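Side-chain contacts in 26.7 kDa salivary protein (Phlebotomus duboscqi, PDB 6MT7), which binds and sequesters cysteinyl leukotrienes and a thromboxane A2 analogue, so aiding the blood feeding of female sand flies and inhibiting thromboxane-dependent platelet aggregation by low collagen: residues W34-D39 and K100-F105; N181-T186 and K222-Q227; N211-E214 and Q219-K222. All blocks are in the same frame, centred on the assembly; numbering follows the deposited sequence.

Interaction 1 (W34-D39 and K100-F105). With TRT (fragment of triton X-100), chain C.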
loop_
_atom_site.group_PDB
_atom_site.type_symbol
_atom_site.label_atom_id
_atom_site.label_comp_id
_atom_site.label_asym_id
_atom_site.label_seq_id
_atom_site.Cartn_x
_atom_site.Cartn_y
_atom_site.Cartn_z
ATOM N N TRP A 34 -6.110 -11.047 -12.549
ATOM C CA TRP A 34 -5.265 -11.888 -11.696
ATOM C C TRP A 34 -4.394 -12.812 -12.537
ATOM O O TRP A 34 -4.235 -13.999 -12.241
ATOM C CB TRP A 34 -6.112 -12.663 -10.686
ATOM C CG TRP A 34 -6.712 -11.704 -9.703
ATOM C CD1 TRP A 34 -7.856 -10.971 -9.859
ATOM C CD2 TRP A 34 -6.157 -11.323 -8.449
ATOM N NE1 TRP A 34 -8.060 -10.180 -8.753
ATOM C CE2 TRP A 34 -7.024 -10.369 -7.879
ATOM C CE3 TRP A 34 -5.010 -11.701 -7.744
ATOM C CZ2 TRP A 34 -6.785 -9.798 -6.633
ATOM C CZ3 TRP A 34 -4.772 -11.125 -6.508
ATOM C CH2 TRP A 34 -5.652 -10.180 -5.969
ATOM N N ASN A 35 -3.834 -12.248 -13.601
ATOM C CA ASN A 35 -2.861 -12.919 -14.451
ATOM C C ASN A 35 -1.615 -12.050 -14.481
ATOM O O ASN A 35 -1.713 -10.844 -14.728
ATOM C CB ASN A 35 -3.423 -13.125 -15.865
ATOM C CG ASN A 35 -2.430 -13.776 -16.798
ATOM O OD1 ASN A 35 -1.601 -14.580 -16.372
ATOM N ND2 ASN A 35 -2.504 -13.436 -18.081
ATOM N N LEU A 36 -0.446 -12.655 -14.235
ATOM C CA LEU A 36 0.804 -11.914 -14.068
ATOM C C LEU A 36 1.812 -12.400 -15.099
ATOM O O LEU A 36 2.635 -13.281 -14.803
ATOM C CB LEU A 36 1.363 -12.083 -12.655
ATOM C CG LEU A 36 0.477 -11.577 -11.521
ATOM C CD1 LEU A 36 1.153 -11.866 -10.184
ATOM C CD2 LEU A 36 0.184 -10.092 -11.663
ATOM N N PRO A 37 1.791 -11.846 -16.309
ATOM C CA PRO A 37 2.673 -12.344 -17.370
ATOM C C PRO A 37 4.141 -12.078 -17.086
ATOM O O PRO A 37 4.519 -11.209 -16.298
ATOM C CB PRO A 37 2.210 -11.566 -18.615
ATOM C CG PRO A 37 0.810 -11.095 -18.282
ATOM C CD PRO A 37 0.860 -10.819 -16.804
ATOM N N ASN A 38 4.982 -12.841 -17.789
ATOM C CA ASN A 38 6.433 -12.769 -17.606
ATOM C C ASN A 38 7.013 -11.648 -18.470
ATOM O O ASN A 38 7.677 -11.871 -19.487
ATOM C CB ASN A 38 7.068 -14.118 -17.922
ATOM C CG ASN A 38 8.556 -14.154 -17.627
ATOM O OD1 ASN A 38 9.061 -13.374 -16.822
ATOM N ND2 ASN A 38 9.267 -15.080 -18.278
ATOM N N ASP A 39 6.755 -10.413 -18.041
ATOM C CA ASP A 39 7.364 -9.256 -18.688
ATOM C C ASP A 39 7.846 -8.272 -17.632
ATOM O O ASP A 39 7.455 -8.336 -16.469
ATOM C CB ASP A 39 6.427 -8.566 -19.714
ATOM C CG ASP A 39 5.066 -8.161 -19.145
ATOM O OD1 ASP A 39 5.006 -7.491 -18.087
ATOM O OD2 ASP A 39 4.049 -8.465 -19.805
ATOM N N LYS A 100 10.852 -15.583 -7.783
ATOM C CA LYS A 100 10.704 -16.291 -6.527
ATOM C C LYS A 100 9.253 -16.447 -6.122
ATOM O O LYS A 100 8.941 -17.351 -5.345
ATOM C CB LYS A 100 11.493 -15.577 -5.427
ATOM C CG LYS A 100 12.966 -15.982 -5.431
ATOM C CD LYS A 100 13.770 -15.208 -4.400
ATOM C CE LYS A 100 13.503 -15.704 -2.988
ATOM N NZ LYS A 100 14.427 -16.809 -2.603
ATOM N N THR A 101 8.350 -15.625 -6.657
ATOM C CA THR A 101 6.981 -15.672 -6.186
ATOM C C THR A 101 5.953 -16.073 -7.239
ATOM O O THR A 101 4.796 -16.295 -6.873
ATOM C CB THR A 101 6.577 -14.324 -5.571
ATOM O OG1 THR A 101 6.828 -13.263 -6.489
ATOM C CG2 THR A 101 7.397 -14.064 -4.348
ATOM N N ILE A 102 6.326 -16.214 -8.512
ATOM C CA ILE A 102 5.288 -16.374 -9.533
ATOM C C ILE A 102 4.613 -17.740 -9.416
ATOM O O ILE A 102 3.393 -17.847 -9.564
ATOM C CB ILE A 102 5.860 -16.114 -10.944
ATOM C CG1 ILE A 102 4.753 -16.152 -12.012
ATOM C CG2 ILE A 102 6.971 -17.094 -11.275
ATOM C CD1 ILE A 102 3.517 -15.285 -11.706
ATOM N N ASN A 103 5.372 -18.801 -9.116
ATOM C CA ASN A 103 4.736 -20.108 -8.947
ATOM C C ASN A 103 3.880 -20.142 -7.687
ATOM O O ASN A 103 2.814 -20.766 -7.669
ATOM C CB ASN A 103 5.781 -21.223 -8.893
ATOM C CG ASN A 103 6.293 -21.599 -10.262
ATOM O OD1 ASN A 103 5.607 -21.414 -11.265
ATOM N ND2 ASN A 103 7.503 -22.141 -10.308
ATOM N N PHE A 104 4.351 -19.504 -6.615
ATOM C CA PHE A 104 3.539 -19.374 -5.409
ATOM C C PHE A 104 2.210 -18.700 -5.725
ATOM O O PHE A 104 1.149 -19.142 -5.266
ATOM C CB PHE A 104 4.335 -18.589 -4.369
ATOM C CG PHE A 104 3.571 -18.233 -3.130
ATOM C CD1 PHE A 104 3.325 -19.180 -2.156
ATOM C CD2 PHE A 104 3.142 -16.934 -2.921
ATOM C CE1 PHE A 104 2.645 -18.832 -1.004
ATOM C CE2 PHE A 104 2.456 -16.589 -1.774
ATOM C CZ PHE A 104 2.210 -17.537 -0.822
ATOM N N PHE A 105 2.247 -17.646 -6.538
ATOM C CA PHE A 105 1.012 -16.995 -6.970
ATOM C C PHE A 105 0.174 -17.926 -7.839
ATOM O O PHE A 105 -1.005 -18.186 -7.548
ATOM C CB PHE A 105 1.329 -15.711 -7.742
ATOM C CG PHE A 105 0.110 -15.091 -8.345
ATOM C CD1 PHE A 105 -0.780 -14.383 -7.545
ATOM C CD2 PHE A 105 -0.188 -15.281 -9.684
ATOM C CE1 PHE A 105 -1.934 -13.840 -8.076
ATOM C CE2 PHE A 105 -1.336 -14.737 -10.234
ATOM C CZ PHE A 105 -2.212 -14.010 -9.426
HETATM C C25 TRT C . -10.203 -1.305 -11.099
HETATM O O24 TRT C . -9.737 -2.039 -9.970
HETATM C C23 TRT C . -8.869 -3.119 -10.312
HETATM C C22 TRT C . -8.169 -3.556 -9.032
HETATM O O21 TRT C . -7.422 -4.761 -9.201
HETATM C C20 TRT C . -6.872 -5.125 -7.940
HETATM C C19 TRT C . -6.225 -6.494 -8.044
HETATM O O18 TRT C . -4.881 -6.340 -8.493
HETATM C C17 TRT C . -4.618 -7.263 -9.530
HETATM C C16 TRT C . -3.736 -8.389 -9.027
HETATM O O15 TRT C . -2.362 -7.989 -9.002
HETATM C C12 TRT C . -1.474 -8.689 -8.205
HETATM C C13 TRT C . -1.720 -10.016 -7.872
HETATM C C14 TRT C . -0.823 -10.723 -7.064
HETATM C C11 TRT C . -0.327 -8.067 -7.726
HETATM C C10 TRT C . 0.568 -8.770 -6.926
HETATM C C9 TRT C . 0.331 -10.096 -6.585
HETATM C C6 TRT C . 1.316 -10.816 -5.711
HETATM C C8 TRT C . 2.143 -11.700 -6.637
HETATM C C7 TRT C . 2.265 -9.808 -5.071
HETATM C C5 TRT C . 0.586 -11.723 -4.694
HETATM C C1 TRT C . -0.178 -11.177 -3.466
HETATM C C2 TRT C . -1.028 -9.935 -3.708
HETATM C C4 TRT C . -1.115 -12.283 -2.998
HETATM C C3 TRT C . 0.725 -10.886 -2.275
#
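Leu36 lays its CD1 methyl over the centre of the Phe105 ring, 3.7 Å from the centroid and 12° off the ring normal, a CH-pi contact. Trp34 meets the same ring at its edge: Phe105 CZ lies 3.5 Å from Trp34 O, and Phe105 CE1 sits close to the indole plane, at its edge, 3.8 Å from Trp34 CE3. The two aromatic side chains cross at about a right angle. On the flank of Leu36, Ile102 brings CD1 to 4.0 Å from Leu36 CB.

All three of Trp34, Leu36 and Phe105 also touch the bound Triton fragment. Its C16 rests over one face of the indole, Trp34 CZ3 is 3.5 Å from C13, and Phe105 CE1 is 3.5 Å from C14. Apolar side chains suit the ligand's phenyl ring and branched alkyl end, while the indole face also takes a CH2 of its ether chain; Trp34 is, by similarity, also a leukotriene C4 site. Phe105 is aimed at the pocket by a CG set trans to its backbone N (chi1 173°).

Behind this shell, Trp34 has the positive phi of the C-prime residue in a Schellman motif that ends helix 28-32. Tyr98 OH hydrogen-bonds Leu36 O. The loop links helix 28-32 to helix 40-52 and lies against helix 94-106, which supplies Tyr98; Leu36 also packs on Trp31 and Val46.

Interaction 2 (N181-T186 and K222-Q227)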
loop_
_atom_site.group_PDB
_atom_site.type_symbol
_atom_site.label_atom_id
_atom_site.label_comp_id
_atom_site.label_asym_id
_atom_site.label_seq_id
_atom_site.Cartn_x
_atom_site.Cartn_y
_atom_site.Cartn_z
ATOM N N ASN A 181 6.768 10.545 -7.382
ATOM C CA ASN A 181 7.513 11.171 -8.474
ATOM C C ASN A 181 6.583 11.691 -9.564
ATOM O O ASN A 181 6.781 12.799 -10.079
ATOM C CB ASN A 181 8.506 10.184 -9.088
ATOM C CG ASN A 181 9.575 9.701 -8.110
ATOM O OD1 ASN A 181 9.822 10.302 -7.062
ATOM N ND2 ASN A 181 10.222 8.609 -8.468
ATOM N N ILE A 182 5.584 10.892 -9.952
ATOM C CA ILE A 182 4.685 11.311 -11.030
ATOM C C ILE A 182 3.859 12.530 -10.637
ATOM O O ILE A 182 3.348 13.238 -11.516
ATOM C CB ILE A 182 3.781 10.137 -11.463
ATOM C CG1 ILE A 182 3.066 10.461 -12.779
ATOM C CG2 ILE A 182 2.770 9.800 -10.381
ATOM C CD1 ILE A 182 4.001 10.720 -13.936
ATOM N N LEU A 183 3.723 12.802 -9.341
ATOM C CA LEU A 183 3.032 13.983 -8.843
ATOM C C LEU A 183 3.947 15.189 -8.697
ATOM O O LEU A 183 3.501 16.222 -8.186
ATOM C CB LEU A 183 2.387 13.689 -7.486
ATOM C CG LEU A 183 1.524 12.434 -7.416
ATOM C CD1 LEU A 183 0.843 12.346 -6.065
ATOM C CD2 LEU A 183 0.508 12.465 -8.546
ATOM N N GLY A 184 5.202 15.079 -9.128
ATOM C CA GLY A 184 6.140 16.177 -9.035
ATOM C C GLY A 184 6.890 16.267 -7.729
ATOM O O GLY A 184 7.394 17.347 -7.396
ATOM N N ILE A 185 6.963 15.180 -6.966
ATOM C CA ILE A 185 7.722 15.129 -5.719
ATOM C C ILE A 185 8.871 14.157 -5.942
ATOM O O ILE A 185 8.647 12.948 -6.078
ATOM C CB ILE A 185 6.859 14.678 -4.532
ATOM C CG1 ILE A 185 5.617 15.554 -4.405
ATOM C CG2 ILE A 185 7.679 14.687 -3.235
ATOM C CD1 ILE A 185 5.879 16.867 -3.758
ATOM N N THR A 186 10.099 14.671 -5.968
ATOM C CA THR A 186 11.239 13.795 -6.195
ATOM C C THR A 186 11.532 12.973 -4.947
ATOM O O THR A 186 11.046 13.256 -3.851
ATOM C CB THR A 186 12.492 14.592 -6.559
ATOM O OG1 THR A 186 12.889 15.370 -5.424
ATOM C CG2 THR A 186 12.226 15.528 -7.746
ATOM N N LYS A 222 -3.721 17.152 -4.103
ATOM C CA LYS A 222 -5.001 17.263 -4.795
ATOM C C LYS A 222 -5.197 16.102 -5.761
ATOM O O LYS A 222 -6.303 15.561 -5.875
ATOM C CB LYS A 222 -5.099 18.598 -5.538
ATOM C CG LYS A 222 -5.094 19.817 -4.638
ATOM C CD LYS A 222 -5.729 21.013 -5.351
ATOM C CE LYS A 222 -5.862 22.222 -4.435
ATOM N NZ LYS A 222 -4.816 23.243 -4.736
ATOM N N ILE A 223 -4.134 15.706 -6.466
ATOM C CA ILE A 223 -4.226 14.594 -7.406
ATOM C C ILE A 223 -4.520 13.289 -6.671
ATOM O O ILE A 223 -5.367 12.498 -7.104
ATOM C CB ILE A 223 -2.940 14.508 -8.249
ATOM C CG1 ILE A 223 -2.822 15.732 -9.164
ATOM C CG2 ILE A 223 -2.916 13.217 -9.069
ATOM C CD1 ILE A 223 -1.511 15.815 -9.896
ATOM N N LEU A 224 -3.842 13.042 -5.544
ATOM C CA LEU A 224 -4.170 11.860 -4.751
ATOM C C LEU A 224 -5.621 11.894 -4.283
ATOM O O LEU A 224 -6.301 10.862 -4.274
ATOM C CB LEU A 224 -3.246 11.741 -3.540
ATOM C CG LEU A 224 -1.814 11.282 -3.780
ATOM C CD1 LEU A 224 -1.096 11.119 -2.431
ATOM C CD2 LEU A 224 -1.764 9.993 -4.608
ATOM N N ASP A 225 -6.105 13.063 -3.867
ATOM C CA ASP A 225 -7.488 13.135 -3.413
ATOM C C ASP A 225 -8.447 12.839 -4.559
ATOM O O ASP A 225 -9.428 12.105 -4.382
ATOM C CB ASP A 225 -7.767 14.501 -2.794
ATOM C CG ASP A 225 -9.094 14.551 -2.073
ATOM O OD1 ASP A 225 -9.418 13.583 -1.348
ATOM O OD2 ASP A 225 -9.817 15.559 -2.231
ATOM N N ASN A 226 -8.156 13.382 -5.747
ATOM C CA ASN A 226 -8.982 13.134 -6.924
ATOM C C ASN A 226 -8.972 11.660 -7.319
ATOM O O ASN A 226 -9.999 11.126 -7.766
ATOM C CB ASN A 226 -8.491 14.032 -8.061
ATOM C CG ASN A 226 -9.097 13.688 -9.401
ATOM O OD1 ASN A 226 -8.611 12.803 -10.111
ATOM N ND2 ASN A 226 -10.146 14.413 -9.774
ATOM N N GLN A 227 -7.843 10.973 -7.120
ATOM C CA GLN A 227 -7.752 9.541 -7.388
ATOM C C GLN A 227 -8.347 8.683 -6.287
ATOM O O GLN A 227 -8.525 7.478 -6.502
ATOM C CB GLN A 227 -6.296 9.116 -7.570
ATOM C CG GLN A 227 -5.624 9.681 -8.793
ATOM C CD GLN A 227 -4.143 9.390 -8.811
ATOM O OE1 GLN A 227 -3.573 8.903 -7.824
ATOM N NE2 GLN A 227 -3.503 9.688 -9.931
#
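Leu183 makes this contact, a loop-to-helix packing in which a short 3-10 turn, 181-183, presents one leucine to helix 220-227 in the mainly helical fold of this D7 protein. The interaction is purely apolar between the side chains. The two methyls of Leu183 divide the work: CD2 reaches Ile223 and CD1 reaches Leu224, so the branched end straddles two successive residues of the helix. A leucine suits the place because its fork spreads two methyls over neighbouring helix residues. Leu183 and Ile223 lie alongside each other, pointing opposite ways, with Leu183 CD2 lying 4.0 Å from Ile223 CB. Toward Leu224 the crossing is close to perpendicular, and Leu183 CD1 is 3.8 Å from Leu224 CD2. Ile223 suits its place by its beta branch: CG2, trans to the backbone N, makes the nearest touch, and the end of the other branch, CD1, also approaches the same leucine methyl.

Backbone hydrogen bonds shape each partner. Gly184 N bonds to Asn181 O at 2.9 Å and closes the turn that carries Leu183. Gly184 itself has a positive phi (87°), and at its backbone angles a CB would collide with the carbonyl O of Leu183, so glycine suits the place. On the helix, the bond from Gln227 N to Ile223 O continues the helical turn that carries Ile223 and Leu224.

Further packing ties the contact into its surroundings. Leu183 also touches Ala220 one turn earlier on the helix, Leu224 packs on Tyr165 and Arg178, and Thr186 caps the start of helix 187-196 through Gln189 N. The contact is partly exposed, lies at the surface and is far from the annotated sites. Its tightest point is the methyl pair Leu183 CD2 to Ile223 CG2, at 3.5 Å.

Interaction 3 (N211-E214 and Q219-K222)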
loop_
_atom_site.group_PDB
_atom_site.type_symbol
_atom_site.label_atom_id
_atom_site.label_comp_id
_atom_site.label_asym_id
_atom_site.label_seq_id
_atom_site.Cartn_x
_atom_site.Cartn_y
_atom_site.Cartn_z
ATOM N N ASN A 211 2.089 19.225 5.121
ATOM C CA ASN A 211 2.474 20.584 4.758
ATOM C C ASN A 211 3.756 20.602 3.942
ATOM O O ASN A 211 3.916 21.456 3.061
ATOM C CB ASN A 211 2.630 21.434 6.016
ATOM C CG ASN A 211 1.310 21.658 6.727
ATOM O OD1 ASN A 211 0.261 21.699 6.093
ATOM N ND2 ASN A 211 1.356 21.792 8.043
ATOM N N CYS A 212 4.668 19.666 4.213
ATOM C CA CYS A 212 5.931 19.624 3.481
ATOM C C CYS A 212 5.721 19.182 2.039
ATOM O O CYS A 212 6.298 19.771 1.115
ATOM C CB CYS A 212 6.921 18.696 4.185
ATOM S SG CYS A 212 8.523 18.547 3.357
ATOM N N VAL A 213 4.900 18.150 1.824
ATOM C CA VAL A 213 4.623 17.706 0.462
ATOM C C VAL A 213 3.912 18.812 -0.309
ATOM O O VAL A 213 4.247 19.104 -1.462
ATOM C CB VAL A 213 3.803 16.399 0.474
ATOM C CG1 VAL A 213 3.273 16.079 -0.926
ATOM C CG2 VAL A 213 4.649 15.227 0.994
ATOM N N GLU A 214 2.934 19.461 0.328
ATOM C CA GLU A 214 2.187 20.514 -0.351
ATOM C C GLU A 214 3.084 21.687 -0.715
ATOM O O GLU A 214 2.888 22.319 -1.759
ATOM C CB GLU A 214 1.033 20.980 0.530
ATOM C CG GLU A 214 0.056 21.899 -0.182
ATOM C CD GLU A 214 -1.184 22.174 0.647
ATOM O OE1 GLU A 214 -1.044 22.466 1.856
ATOM O OE2 GLU A 214 -2.296 22.086 0.088
ATOM N N GLN A 219 -0.210 20.720 -6.088
ATOM C CA GLN A 219 -1.241 19.889 -6.692
ATOM C C GLN A 219 -1.093 18.407 -6.373
ATOM O O GLN A 219 -2.035 17.648 -6.615
ATOM C CB GLN A 219 -1.258 20.082 -8.213
ATOM C CG GLN A 219 -1.453 21.531 -8.656
ATOM C CD GLN A 219 -2.438 22.300 -7.786
ATOM O OE1 GLN A 219 -2.119 23.368 -7.257
ATOM N NE2 GLN A 219 -3.650 21.774 -7.661
ATOM N N ALA A 220 0.048 17.984 -5.822
ATOM C CA ALA A 220 0.306 16.556 -5.643
ATOM C C ALA A 220 -0.767 15.910 -4.782
ATOM O O ALA A 220 -1.330 14.872 -5.146
ATOM C CB ALA A 220 1.693 16.341 -5.026
ATOM N N LEU A 221 -1.077 16.520 -3.639
ATOM C CA LEU A 221 -2.074 15.920 -2.762
ATOM C C LEU A 221 -3.476 16.087 -3.330
ATOM O O LEU A 221 -4.339 15.241 -3.085
ATOM C CB LEU A 221 -1.977 16.518 -1.360
ATOM C CG LEU A 221 -0.661 16.252 -0.609
ATOM C CD1 LEU A 221 -0.745 16.819 0.803
ATOM C CD2 LEU A 221 -0.328 14.762 -0.582
ATOM N N LYS A 222 -3.721 17.152 -4.103
ATOM C CA LYS A 222 -5.001 17.263 -4.795
ATOM C C LYS A 222 -5.197 16.102 -5.761
ATOM O O LYS A 222 -6.303 15.561 -5.875
ATOM C CB LYS A 222 -5.099 18.598 -5.538
ATOM C CG LYS A 222 -5.094 19.817 -4.638
ATOM C CD LYS A 222 -5.729 21.013 -5.351
ATOM C CE LYS A 222 -5.862 22.222 -4.435
ATOM N NZ LYS A 222 -4.816 23.243 -4.736
#
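Two helices close in sequence, 203-216 and 220-227, are joined by a short turn that brings Val213 and Leu221 to face each other, each with its CB directed at the opposite segment. Val213 does its touching with one methyl, CG1, which lies 3.8 Å from Leu221 CD2 and 4.0 Å from Leu221 CG. The side chains cross at about a right angle, the valine methyl meeting the branched end of the leucine. Val213 CG1 stands opposite the backbone N about the first torsion (chi1 169°), which carries it out to the leucine. Ala220 adds a looser touch, its CB 4.4 Å from the same methyl. That CB also meets the loop residues Leu183 and Ile185, and a small methyl suits a place with so many neighbours.

These three residues are buried, and Ile185 and Tyr165 complete the packing on Val213 and Leu221 respectively. Toward solvent, Glu214 OE2 and Lys222 NZ lie 5.6 Å apart, too far for a contact; any attraction would be weak. Next to Val213, Cys212 is bonded to Cys193, so helix 203-216 is also tied to helix 187-196. The whole is a corner between two consecutive helices packed across a short connection, in the second half of the disulfide-braced D7 fold.

Interactions 2 and 3 share helix 220-227, whose Lys222 belongs to both, and their centres are 8 Å apart. They touch directly: Leu183 CD1 is 3.5 Å from Ala220 O, and Ile185 reaches Val213 and Ala220, so loop 181-186 packs on both helices, 203-216 and 220-227. Interaction 3 is buried, interaction 2 lies at the surface, and both rely on aliphatic methyls. Interaction 1 stands apart, its centre about 29 Å from that of interaction 2 and 35 Å from that of interaction 3, on the opposite side of the chain's centre from the latter. It is partly buried and brings aromatic rings to a ligand pocket, whereas the other two are structural packing.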